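Local coordinates for protein N-acylglucosamine 2-epimerase (Marinomonas mediterranea, PDB 5X32) that catalyses the reversible isomerisation of D-mannose to D-fructose and, less efficiently, acts on D-lyxose, but cannot use D-glucose, at residues L196-K200 with L262-E268; V118-S123 with W136-Y141; N124-I128 with F187-Q191. All coordinates share one frame; numbering follows the deposited sequence.

Contact 1: residues L196-K200 with L262-E268; sequences LDRAK and LDKRSPE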
loop_
_atom_site.group_PDB
_atom_site.type_symbol
_atom_site.label_atom_id
_atom_site.label_comp_id
_atom_site.label_asym_id
_atom_site.label_seq_id
_atom_site.Cartn_x
_atom_site.Cartn_y
_atom_site.Cartn_z
ATOM N N LEU A 196 7.800 9.539 -13.226
ATOM C CA LEU A 196 6.407 9.640 -13.636
ATOM C C LEU A 196 6.202 8.856 -14.920
ATOM O O LEU A 196 5.165 8.202 -15.088
ATOM C CB LEU A 196 5.981 11.099 -13.798
ATOM C CG LEU A 196 4.541 11.331 -14.261
ATOM C CD1 LEU A 196 3.559 10.590 -13.376
ATOM C CD2 LEU A 196 4.221 12.818 -14.246
ATOM N N ASP A 197 7.187 8.886 -15.818
ATOM C CA ASP A 197 7.030 8.158 -17.075
ATOM C C ASP A 197 7.007 6.644 -16.833
ATOM O O ASP A 197 6.213 5.898 -17.446
ATOM C CB ASP A 197 8.141 8.530 -18.051
ATOM C CG ASP A 197 7.985 9.944 -18.598
ATOM O OD1 ASP A 197 6.871 10.509 -18.491
ATOM O OD2 ASP A 197 8.989 10.508 -19.099
ATOM N N ARG A 198 7.821 6.187 -15.890
ATOM C CA ARG A 198 7.815 4.761 -15.578
ATOM C C ARG A 198 6.480 4.373 -14.887
ATOM O O ARG A 198 5.890 3.321 -15.179
ATOM C CB ARG A 198 9.032 4.400 -14.719
ATOM C CG ARG A 198 9.131 2.941 -14.353
ATOM C CD ARG A 198 9.054 2.032 -15.557
ATOM N NE ARG A 198 10.081 2.312 -16.558
ATOM C CZ ARG A 198 11.283 1.739 -16.568
ATOM N NH1 ARG A 198 11.624 0.874 -15.624
ATOM N NH2 ARG A 198 12.159 2.044 -17.508
ATOM N N ALA A 199 5.997 5.232 -13.991
ATOM C CA ALA A 199 4.736 4.966 -13.319
ATOM C C ALA A 199 3.639 4.824 -14.347
ATOM O O ALA A 199 2.858 3.871 -14.293
ATOM C CB ALA A 199 4.392 6.070 -12.332
ATOM N N LYS A 200 3.599 5.729 -15.320
ATOM C CA LYS A 200 2.530 5.644 -16.313
ATOM C C LYS A 200 2.646 4.422 -17.218
ATOM O O LYS A 200 1.622 3.852 -17.639
ATOM C CB LYS A 200 2.473 6.925 -17.132
ATOM C CG LYS A 200 2.402 8.164 -16.266
ATOM C CD LYS A 200 2.264 9.414 -17.102
ATOM C CE LYS A 200 1.351 9.147 -18.277
ATOM N NZ LYS A 200 0.745 10.386 -18.811
ATOM N N LEU A 262 -2.658 9.415 -11.248
ATOM C CA LEU A 262 -1.876 9.651 -12.448
ATOM C C LEU A 262 -2.607 10.619 -13.374
ATOM O O LEU A 262 -1.999 11.446 -14.036
ATOM C CB LEU A 262 -1.631 8.337 -13.171
ATOM C CG LEU A 262 -0.483 7.517 -12.607
ATOM C CD1 LEU A 262 -0.383 6.227 -13.381
ATOM C CD2 LEU A 262 0.822 8.298 -12.654
ATOM N N ASP A 263 -3.928 10.529 -13.394
ATOM C CA ASP A 263 -4.734 11.370 -14.259
ATOM C C ASP A 263 -4.663 12.822 -13.809
ATOM O O ASP A 263 -4.973 13.724 -14.594
ATOM C CB ASP A 263 -6.185 10.891 -14.304
ATOM C CG ASP A 263 -6.938 11.456 -15.488
ATOM O OD1 ASP A 263 -6.281 12.032 -16.382
ATOM O OD2 ASP A 263 -8.172 11.282 -15.550
ATOM N N LYS A 264 -4.290 13.075 -12.553
ATOM C CA LYS A 264 -4.155 14.482 -12.193
ATOM C C LYS A 264 -2.735 14.956 -12.454
ATOM O O LYS A 264 -2.514 16.133 -12.721
ATOM C CB LYS A 264 -4.513 14.706 -10.716
ATOM C CG LYS A 264 -3.685 15.776 -9.920
ATOM C CD LYS A 264 -3.654 17.235 -10.420
ATOM C CE LYS A 264 -3.150 18.174 -9.319
ATOM N NZ LYS A 264 -1.751 17.789 -8.823
ATOM N N ARG A 265 -1.779 14.043 -12.499
ATOM C CA ARG A 265 -0.406 14.464 -12.744
ATOM C C ARG A 265 -0.101 14.574 -14.226
ATOM O O ARG A 265 0.410 15.590 -14.693
ATOM C CB ARG A 265 0.569 13.504 -12.067
ATOM C CG ARG A 265 0.194 13.255 -10.640
ATOM C CD ARG A 265 1.245 12.504 -9.849
ATOM N NE ARG A 265 0.712 12.120 -8.549
ATOM C CZ ARG A 265 0.402 12.967 -7.574
ATOM N NH1 ARG A 265 0.574 14.271 -7.735
ATOM N NH2 ARG A 265 -0.081 12.508 -6.427
ATOM N N SER A 266 -0.443 13.539 -14.972
ATOM C CA SER A 266 -0.151 13.502 -16.390
ATOM C C SER A 266 -1.308 12.794 -17.084
ATOM O O SER A 266 -1.272 11.575 -17.275
ATOM C CB SER A 266 1.194 12.795 -16.614
ATOM O OG SER A 266 1.520 12.633 -17.979
ATOM N N PRO A 267 -2.360 13.561 -17.431
ATOM C CA PRO A 267 -3.664 13.051 -17.900
ATOM C C PRO A 267 -3.623 12.121 -19.112
ATOM O O PRO A 267 -2.714 12.186 -19.925
ATOM C CB PRO A 267 -4.445 14.318 -18.246
ATOM C CG PRO A 267 -3.729 15.449 -17.610
ATOM C CD PRO A 267 -2.320 15.034 -17.337
ATOM N N GLU A 268 -4.631 11.263 -19.207
ATOM C CA GLU A 268 -4.740 10.242 -20.240
ATOM C C GLU A 268 -6.208 9.837 -20.333
ATOM O O GLU A 268 -6.826 9.534 -19.308
ATOM C CB GLU A 268 -3.875 9.028 -19.910
ATOM C CG GLU A 268 -3.071 8.495 -21.078
ATOM C CD GLU A 268 -1.760 9.243 -21.264
ATOM O OE1 GLU A 268 -0.941 9.272 -20.322
ATOM O OE2 GLU A 268 -1.544 9.810 -22.349
#
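The carboxylate of Glu-268 and the peptide carbonyl of Ser-266 are the flat groups here, and Lys-200 meets each differently. Its NZ approaches OE1 of Glu-268 nearly head-on along the C-O bond, at 2.5 Å, in a hydrogen-bonded salt bridge. The same NZ sits above the carbonyl plane of Ser-266, 48° out of it, at 2.8 Å from Ser-266 O. In the (alpha/alpha)6 barrel of this family, the contact joins the first turns of outer helix 193-212 to the C-terminal end of inner helix 249-265 and the loop after it. Ser-266 is where the chain leaves helical geometry, and its OG is a third acceptor for NZ, so the ammonium group holds both the helix end and the loop. A lysine suits this place because its chain is long enough to lie against Ser-266 CB, with CD 3.6 Å from it; a bend at chi3 (39°) then turns NZ toward the oxygens. Beneath this polar cluster the packing is aliphatic. Leu-196 rests CD2 on Ser-266 CB at 3.8 Å and also packs on Phe-187 of helix 173-190, while Tyr-271 of helix 271-286 lies against Lys-200 and Leu-262. Leu-262 turns both methyls to the outer helix: its CD2 touches Leu-196 CD1 at 3.6 Å and Lys-200 CG at 3.9 Å, while CD1 lies near Ala-199 O.

Contact 2: residues V118-S123 with W136-Y141; sequences VILAYS and WIEVTY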
loop_
_atom_site.group_PDB
_atom_site.type_symbol
_atom_site.label_atom_id
_atom_site.label_comp_id
_atom_site.label_asym_id
_atom_site.label_seq_id
_atom_site.Cartn_x
_atom_site.Cartn_y
_atom_site.Cartn_z
ATOM N N VAL A 118 11.102 0.566 -0.495
ATOM C CA VAL A 118 12.350 1.244 -0.176
ATOM C C VAL A 118 12.370 2.617 -0.869
ATOM O O VAL A 118 12.677 3.644 -0.235
ATOM C CB VAL A 118 13.581 0.407 -0.596
ATOM C CG1 VAL A 118 14.860 1.255 -0.549
ATOM C CG2 VAL A 118 13.745 -0.782 0.331
ATOM N N ILE A 119 11.990 2.641 -2.148
ATOM C CA ILE A 119 11.851 3.896 -2.886
ATOM C C ILE A 119 10.803 4.819 -2.256
ATOM O O ILE A 119 11.037 6.020 -2.103
ATOM C CB ILE A 119 11.485 3.635 -4.364
ATOM C CG1 ILE A 119 12.717 3.152 -5.125
ATOM C CG2 ILE A 119 10.945 4.893 -5.033
ATOM C CD1 ILE A 119 12.444 2.749 -6.537
ATOM N N LEU A 120 9.669 4.255 -1.851
ATOM C CA LEU A 120 8.628 5.043 -1.196
ATOM C C LEU A 120 9.159 5.725 0.062
ATOM O O LEU A 120 8.977 6.947 0.268
ATOM C CB LEU A 120 7.431 4.157 -0.847
ATOM C CG LEU A 120 6.253 4.904 -0.227
ATOM C CD1 LEU A 120 5.537 5.760 -1.263
ATOM C CD2 LEU A 120 5.305 3.946 0.488
ATOM N N ALA A 121 9.844 4.934 0.886
ATOM C CA ALA A 121 10.440 5.449 2.116
ATOM C C ALA A 121 11.473 6.544 1.813
ATOM O O ALA A 121 11.481 7.582 2.478
ATOM C CB ALA A 121 11.082 4.323 2.922
ATOM N N TYR A 122 12.319 6.344 0.801
ATOM C CA TYR A 122 13.300 7.391 0.466
ATOM C C TYR A 122 12.623 8.666 -0.022
ATOM O O TYR A 122 13.078 9.753 0.347
ATOM C CB TYR A 122 14.330 6.903 -0.574
ATOM C CG TYR A 122 15.319 5.917 0.017
ATOM C CD1 TYR A 122 15.555 5.899 1.381
ATOM C CD2 TYR A 122 15.970 4.977 -0.776
ATOM C CE1 TYR A 122 16.432 5.000 1.942
ATOM C CE2 TYR A 122 16.854 4.069 -0.222
ATOM C CZ TYR A 122 17.083 4.087 1.144
ATOM O OH TYR A 122 17.948 3.192 1.733
ATOM N N SER A 123 11.537 8.547 -0.805
ATOM C CA SER A 123 10.773 9.731 -1.201
ATOM C C SER A 123 10.386 10.501 0.042
ATOM O O SER A 123 10.678 11.689 0.169
ATOM C CB SER A 123 9.500 9.373 -1.973
ATOM O OG SER A 123 9.777 8.677 -3.167
ATOM N N TRP A 136 19.563 8.508 -3.094
ATOM C CA TRP A 136 19.164 7.158 -2.693
ATOM C C TRP A 136 18.078 6.615 -3.621
ATOM O O TRP A 136 18.160 5.477 -4.102
ATOM C CB TRP A 136 18.655 7.165 -1.264
ATOM C CG TRP A 136 19.670 7.569 -0.277
ATOM C CD1 TRP A 136 21.020 7.543 -0.441
ATOM C CD2 TRP A 136 19.433 8.072 1.047
ATOM N NE1 TRP A 136 21.640 7.985 0.698
ATOM C CE2 TRP A 136 20.693 8.320 1.627
ATOM C CE3 TRP A 136 18.280 8.329 1.797
ATOM C CZ2 TRP A 136 20.836 8.816 2.920
ATOM C CZ3 TRP A 136 18.424 8.828 3.085
ATOM C CH2 TRP A 136 19.693 9.066 3.631
ATOM N N ILE A 137 17.091 7.457 -3.909
ATOM C CA ILE A 137 16.007 7.072 -4.796
ATOM C C ILE A 137 16.636 6.658 -6.106
ATOM O O ILE A 137 16.408 5.543 -6.643
ATOM C CB ILE A 137 15.027 8.241 -5.043
ATOM C CG1 ILE A 137 14.292 8.624 -3.761
ATOM C CG2 ILE A 137 14.062 7.895 -6.159
ATOM C CD1 ILE A 137 13.499 9.887 -3.890
ATOM N N GLU A 138 17.530 7.540 -6.542
ATOM C CA GLU A 138 18.187 7.402 -7.830
ATOM C C GLU A 138 19.000 6.110 -7.833
ATOM O O GLU A 138 19.007 5.392 -8.838
ATOM C CB GLU A 138 19.037 8.645 -8.113
ATOM C CG GLU A 138 20.109 8.520 -9.163
ATOM C CD GLU A 138 20.964 9.790 -9.243
ATOM O OE1 GLU A 138 20.448 10.907 -8.986
ATOM O OE2 GLU A 138 22.176 9.659 -9.516
ATOM N N VAL A 139 19.633 5.791 -6.700
ATOM C CA VAL A 139 20.429 4.569 -6.639
ATOM C C VAL A 139 19.510 3.366 -6.767
ATOM O O VAL A 139 19.746 2.466 -7.579
ATOM C CB VAL A 139 21.216 4.410 -5.320
ATOM C CG1 VAL A 139 21.906 3.030 -5.288
ATOM C CG2 VAL A 139 22.215 5.542 -5.121
ATOM N N THR A 140 18.429 3.384 -5.987
ATOM C CA THR A 140 17.572 2.215 -5.875
ATOM C C THR A 140 16.876 1.943 -7.194
ATOM O O THR A 140 16.779 0.785 -7.646
ATOM C CB THR A 140 16.554 2.395 -4.751
ATOM O OG1 THR A 140 17.256 2.754 -3.553
ATOM C CG2 THR A 140 15.786 1.101 -4.515
ATOM N N TYR A 141 16.473 3.019 -7.854
ATOM C CA TYR A 141 15.869 2.879 -9.165
ATOM C C TYR A 141 16.822 2.112 -10.093
ATOM O O TYR A 141 16.393 1.192 -10.799
ATOM C CB TYR A 141 15.507 4.257 -9.750
ATOM C CG TYR A 141 14.786 4.166 -11.070
ATOM C CD1 TYR A 141 15.488 4.126 -12.264
ATOM C CD2 TYR A 141 13.401 4.094 -11.123
ATOM C CE1 TYR A 141 14.829 4.037 -13.473
ATOM C CE2 TYR A 141 12.733 4.007 -12.323
ATOM C CZ TYR A 141 13.447 3.975 -13.498
ATOM O OH TYR A 141 12.784 3.877 -14.709
#
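Tyr-122 is the main bump on helix 118-123, and its ring enters a hollow formed by Trp-136, Ile-137 and Thr-140. Its CG, beside the backbone N (chi1 -73°), swings the ring over to Trp-136. Trp-136 CB lies over one face of the ring, 3.8 Å from its centroid, as a CH-pi contact. The indole follows edge-to-face, its edge turned to the tyrosine face with the planes at 51°. Thr-140 OG1 lies at the ring's edge, in its plane, 3.6 Å from Tyr-122 CE2; hydrogen-bonded back to Trp-136 O, this hydroxyl is satisfied within its own helix. Ile-137 slips CG1 under Tyr-122 CB at 3.6 Å and rests CD1 against Ser-123 CA, where a small residue admits it. Ile-119 lays CG1 alongside Thr-140 CG2, at 3.7 Å. The phenol oxygen looks elsewhere, bonding the hydroxyl of Tyr-96. Were Tyr-122 replaced by an alanine, a gap would probably open beside Trp-136 CB and Thr-140, and Tyr-96 would lose its hydroxyl mate. The axes of segments 118-123 and 136-141 are 9.2 Å apart at closest and run at 167°, so helices 112-127 and 133-147 pair as an antiparallel hairpin, the inner-to-outer pairing of (alpha/alpha)6 barrels.

Contact 3: residues N124-I128 with F187-Q191; sequences NALQI and FDATQ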
loop_
_atom_site.group_PDB
_atom_site.type_symbol
_atom_site.label_atom_id
_atom_site.label_comp_id
_atom_site.label_asym_id
_atom_site.label_seq_id
_atom_site.Cartn_x
_atom_site.Cartn_y
_atom_site.Cartn_z
ATOM N N ASN A 124 9.797 9.804 1.003
ATOM C CA ASN A 124 9.344 10.506 2.193
ATOM C C ASN A 124 10.499 11.151 2.975
ATOM O O ASN A 124 10.376 12.287 3.492
ATOM C CB ASN A 124 8.534 9.556 3.064
ATOM C CG ASN A 124 7.105 9.439 2.578
ATOM O OD1 ASN A 124 6.243 10.222 2.977
ATOM N ND2 ASN A 124 6.856 8.494 1.665
ATOM N N ALA A 125 11.625 10.440 3.035
ATOM C CA ALA A 125 12.838 10.999 3.626
ATOM C C ALA A 125 13.173 12.325 2.956
ATOM O O ALA A 125 13.408 13.331 3.624
ATOM C CB ALA A 125 14.006 10.030 3.500
ATOM N N LEU A 126 13.203 12.314 1.629
ATOM C CA LEU A 126 13.499 13.517 0.875
ATOM C C LEU A 126 12.547 14.654 1.213
ATOM O O LEU A 126 13.004 15.766 1.496
ATOM C CB LEU A 126 13.450 13.247 -0.628
ATOM C CG LEU A 126 13.806 14.465 -1.478
ATOM C CD1 LEU A 126 15.249 14.799 -1.285
ATOM C CD2 LEU A 126 13.500 14.244 -2.940
ATOM N N GLN A 127 11.240 14.379 1.214
ATOM C CA GLN A 127 10.286 15.465 1.393
ATOM C C GLN A 127 10.378 16.017 2.796
ATOM O O GLN A 127 9.919 17.128 3.010
ATOM C CB GLN A 127 8.832 15.063 1.156
ATOM C CG GLN A 127 8.641 13.819 0.362
ATOM C CD GLN A 127 7.271 13.752 -0.298
ATOM O OE1 GLN A 127 6.971 14.469 -1.265
ATOM N NE2 GLN A 127 6.361 13.060 0.374
ATOM N N ILE A 128 10.876 15.243 3.769
ATOM C CA ILE A 128 11.094 15.846 5.099
ATOM C C ILE A 128 12.522 16.446 5.269
ATOM O O ILE A 128 12.931 16.848 6.371
ATOM C CB ILE A 128 10.836 14.854 6.276
ATOM C CG1 ILE A 128 11.706 13.595 6.199
ATOM C CG2 ILE A 128 9.386 14.454 6.339
ATOM C CD1 ILE A 128 11.597 12.702 7.448
ATOM N N PHE A 187 8.299 11.004 -8.084
ATOM C CA PHE A 187 8.078 12.159 -8.943
ATOM C C PHE A 187 7.622 13.388 -8.156
ATOM O O PHE A 187 8.029 14.495 -8.458
ATOM C CB PHE A 187 7.076 11.851 -10.049
ATOM C CG PHE A 187 6.684 13.059 -10.842
ATOM C CD1 PHE A 187 7.594 13.656 -11.699
ATOM C CD2 PHE A 187 5.420 13.607 -10.735
ATOM C CE1 PHE A 187 7.247 14.776 -12.437
ATOM C CE2 PHE A 187 5.068 14.725 -11.476
ATOM C CZ PHE A 187 5.982 15.309 -12.325
ATOM N N ASP A 188 6.738 13.214 -7.184
ATOM C CA ASP A 188 6.322 14.366 -6.389
ATOM C C ASP A 188 7.496 14.938 -5.592
ATOM O O ASP A 188 7.664 16.157 -5.484
ATOM C CB ASP A 188 5.193 13.994 -5.424
ATOM C CG ASP A 188 3.851 13.791 -6.110
ATOM O OD1 ASP A 188 3.702 14.069 -7.328
ATOM O OD2 ASP A 188 2.921 13.365 -5.395
ATOM N N ALA A 189 8.316 14.046 -5.046
ATOM C CA ALA A 189 9.405 14.461 -4.188
ATOM C C ALA A 189 10.561 15.095 -4.954
ATOM O O ALA A 189 11.267 15.963 -4.416
ATOM C CB ALA A 189 9.911 13.272 -3.376
ATOM N N THR A 190 10.764 14.659 -6.199
ATOM C CA THR A 190 11.960 15.033 -6.952
ATOM C C THR A 190 11.649 15.792 -8.224
ATOM O O THR A 190 12.510 16.476 -8.767
ATOM C CB THR A 190 12.794 13.796 -7.374
ATOM O OG1 THR A 190 12.046 12.991 -8.302
ATOM C CG2 THR A 190 13.210 12.973 -6.168
ATOM N N GLN A 191 10.425 15.634 -8.709
ATOM C CA GLN A 191 10.000 16.214 -9.986
ATOM C C GLN A 191 10.742 15.629 -11.193
ATOM O O GLN A 191 10.516 16.057 -12.318
ATOM C CB GLN A 191 10.136 17.742 -9.954
ATOM C CG GLN A 191 9.100 18.401 -9.058
ATOM C CD GLN A 191 7.687 18.130 -9.552
ATOM O OE1 GLN A 191 7.401 18.258 -10.746
ATOM N NE2 GLN A 191 6.803 17.727 -8.642
#
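Leu-126 stands with CG anti to the backbone N (chi1 -178°), which carries its CD2 methyl across to Ala-189 and Thr-190, while Gln-127 runs extended beyond CG and brings its amide alongside Ala-189. The two segments are the C-terminal ends of helices 112-127 and 173-190, neighbouring inner helices of the (alpha/alpha)6 barrel. Their backbones come near each other at Gln-127 and Ala-189, with CA atoms 5.7 Å apart, a closeness that suits the small methyl of Ala-189. Ala-189 CB has two neighbours, Leu-126 CD2 at 3.7 Å and Gln-127 CG at 4.0 Å. Leu-126 and Thr-190 meet at about a right angle: CD2 of the leucine abuts Thr-190 CG2 at 3.5 Å, and the same methyl also lies against the carbonyl oxygen of Ala-189. Thr-190 suits this helix end because its two branches do different work. Its methyl faces Leu-126, whereas OG1 bonds within its own stretch of chain, to Ala-186 O and Asn-192 N. One residue before Ala-189, Asp-188 uses OD1 for a salt bridge with Arg-265, so its charge is directed to a third inner helix. No hydrogen bond joins the two segments, and Gln-127 makes its approach through van der Waals contact, OE1 lying 3.8 Å from Ala-189 CA.

From the N terminus, helix 112-127 is used first, and twice: contact 2 turns it back on the next helix, 133-147, across a short connection, and contact 3 joins its last turn to helix 173-190. These two cross, since 124-128 falls between 118-123 and 136-141 while 187-191 lies beyond both, and they touch where Ile-137 CD1 meets Thr-190 CG2. Contact 1 opens only after both have closed, bringing helix 193-212 to the end of helix 249-265 over a 61-residue excursion. It adjoins contact 3 through Leu-196 on Phe-187, and contact 2 through Arg-198 on Tyr-141. Together the three tie five successive barrel helices, alternately inner and outer, into one wall.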